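Local coordinates for protein putative polyketide cyclase SMa1630 (Sinorhizobium meliloti 1021, PDB 4U13) that is of unknown function but, as a SnoaL-like member of the NTF2 clan, is a putative polyketide cyclase, at residues Asp5-Asp8 against Ile9-Met12. Sequence-based numbering, arbitrary orientation.
Sequences DLPD and IVNM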
ATOM      1  N   ASP A   5      -1.642   1.013 -13.626  1.00 86.86           N
ATOM      2  CA  ASP A   5      -2.170   2.148 -14.411  1.00 85.49           C
ATOM      3  C   ASP A   5      -1.402   3.418 -14.148  1.00 81.19           C
ATOM      4  O   ASP A   5      -1.537   4.363 -14.911  1.00 87.08           O
ATOM      5  CB  ASP A   5      -3.645   2.457 -14.103  1.00 85.93           C
ATOM      6  CG  ASP A   5      -4.574   1.282 -14.379  1.00 92.33           C
ATOM      7  OD1 ASP A   5      -4.108   0.243 -14.878  1.00103.48           O
ATOM      8  OD2 ASP A   5      -5.786   1.386 -14.096  1.00 95.03           O
ATOM      9  N   LEU A   6      -0.629   3.459 -13.066  1.00 74.55           N
ATOM     10  CA  LEU A   6       0.085   4.670 -12.690  1.00 72.99           C
ATOM     11  C   LEU A   6       1.475   4.624 -13.232  1.00 68.46           C
ATOM     12  O   LEU A   6       2.011   3.557 -13.371  1.00 68.72           O
ATOM     13  CB  LEU A   6       0.134   4.784 -11.172  1.00 74.82           C
ATOM     14  CG  LEU A   6      -1.220   5.074 -10.507  1.00 78.77           C
ATOM     15  CD1 LEU A   6      -1.150   5.073  -8.981  1.00 77.86           C
ATOM     16  CD2 LEU A   6      -1.736   6.407 -11.014  1.00 79.52           C
ATOM     17  N   PRO A   7       2.044   5.776 -13.607  1.00 69.28           N
ATOM     18  CA  PRO A   7       3.495   5.853 -13.869  1.00 68.94           C
ATOM     19  C   PRO A   7       4.301   5.340 -12.654  1.00 67.28           C
ATOM     20  O   PRO A   7       3.902   5.546 -11.506  1.00 61.53           O
ATOM     21  CB  PRO A   7       3.762   7.350 -14.064  1.00 67.71           C
ATOM     22  CG  PRO A   7       2.451   7.989 -14.298  1.00 69.46           C
ATOM     23  CD  PRO A   7       1.357   7.059 -13.835  1.00 70.91           C
ATOM     24  N   ASP A   8       5.431   4.685 -12.880  1.00 67.72           N
ATOM     25  CA  ASP A   8       6.194   4.140 -11.756  1.00 67.48           C
ATOM     26  C   ASP A   8       6.426   5.160 -10.640  1.00 61.93           C
ATOM     27  O   ASP A   8       6.375   4.825  -9.470  1.00 59.58           O
ATOM     28  CB  ASP A   8       7.552   3.642 -12.226  1.00 73.50           C
ATOM     29  CG  ASP A   8       7.456   2.340 -12.950  1.00 81.89           C
ATOM     30  OD1 ASP A   8       6.451   1.636 -12.730  1.00 88.69           O
ATOM     31  OD2 ASP A   8       8.377   2.018 -13.734  1.00 88.37           O
ATOM     32  N   ILE A   9       6.726   6.392 -11.022  1.00 60.42           N
ATOM     33  CA  ILE A   9       7.109   7.385 -10.064  1.00 60.92           C
ATOM     34  C   ILE A   9       5.944   7.829  -9.144  1.00 59.55           C
ATOM     35  O   ILE A   9       6.153   8.104  -7.971  1.00 58.59           O
ATOM     36  CB  ILE A   9       7.785   8.584 -10.744  1.00 60.82           C
ATOM     37  CG1 ILE A   9       8.503   9.454  -9.706  1.00 61.59           C
ATOM     38  CG2 ILE A   9       6.769   9.405 -11.503  1.00 63.13           C
ATOM     39  CD1 ILE A   9       9.668   8.748  -9.040  1.00 62.78           C
ATOM     40  N   VAL A  10       4.728   7.908  -9.682  1.00 61.20           N
ATOM     41  CA  VAL A  10       3.558   8.236  -8.906  1.00 56.16           C
ATOM     42  C   VAL A  10       3.320   7.094  -7.923  1.00 56.02           C
ATOM     43  O   VAL A  10       2.988   7.280  -6.743  1.00 55.24           O
ATOM     44  CB  VAL A  10       2.354   8.411  -9.814  1.00 59.15           C
ATOM     45  CG1 VAL A  10       1.077   8.481  -8.999  1.00 58.88           C
ATOM     46  CG2 VAL A  10       2.524   9.667 -10.651  1.00 61.32           C
ATOM     47  N   ASN A  11       3.484   5.893  -8.398  1.00 56.60           N
ATOM     48  CA  ASN A  11       3.345   4.744  -7.516  1.00 61.47           C
ATOM     49  C   ASN A  11       4.336   4.711  -6.332  1.00 59.27           C
ATOM     50  O   ASN A  11       4.011   4.252  -5.222  1.00 55.03           O
ATOM     51  CB  ASN A  11       3.543   3.525  -8.347  1.00 69.67           C
ATOM     52  CG  ASN A  11       2.690   2.414  -7.900  1.00 80.45           C
ATOM     53  OD1 ASN A  11       1.601   2.230  -8.449  1.00 87.28           O
ATOM     54  ND2 ASN A  11       3.158   1.660  -6.895  1.00 83.59           N
HETATM   55  N   MSE A  12       5.543   5.198  -6.588  1.00 56.28           N
HETATM   56  CA  MSE A  12       6.560   5.320  -5.559  1.00 60.43           C
HETATM   57  C   MSE A  12       6.161   6.339  -4.506  1.00 55.95           C
HETATM   58  O   MSE A  12       6.366   6.104  -3.325  1.00 55.34           O
HETATM   59  CB  MSE A  12       7.856   5.704  -6.262  1.00 68.49           C
HETATM   60  CG  MSE A  12       9.089   5.655  -5.344  1.00 88.41           C
HETATM   61 SE   MSE A  12      10.759   6.267  -6.304  1.00120.06          SE
HETATM   62  CE  MSE A  12      10.666   4.955  -7.816  1.00 98.88           C
TER
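The carbonyl oxygen of Pro7 receives two backbone N-H groups from the first turn of the helix that follows. Asn11 N donates to Pro7 O at 3.2 Å in a nearly straight bond, 172° at the hydrogen. The N-H of Val10, its N 3.1 Å from Pro7 O, meets that oxygen at a poor angle, and this bond is weak. One residue further on, the backbone N of Met12, a selenomethionine here, closes the next turn on Asp8 O at 3.0 Å. Beside these bonds the side chains of Leu6, Pro7 and Val10 meet. Val10, buried like Leu6, spreads its two methyls over two partners: CG1 meets Leu6 CD2 at 4.0 Å, the two side chains crossing at about a right angle, while CG2 rests against Pro7 CG, also at 4.0 Å, with ring and valine side by side and pointing the same way. With Val10 CG1 anti to the backbone N (chi1 169°), CG2 is left beside that N, on the side of the proline ring. Asn11 OD1 lies within van der Waals reach of Leu6, 4.0 Å from CD1, and Asn11 ND2 gives a weak hydrogen bond to Asp15. Leu6 and Pro7 also touch strand 62-71, through Ser68 and Val70, and Val10 reaches Phe96 of strand 90-99. Pro7 stands at the N-cap of helix 8-19, whose opening turn packs against the mixed sheet, consistent with the alpha+beta cone of the NTF2-like fold.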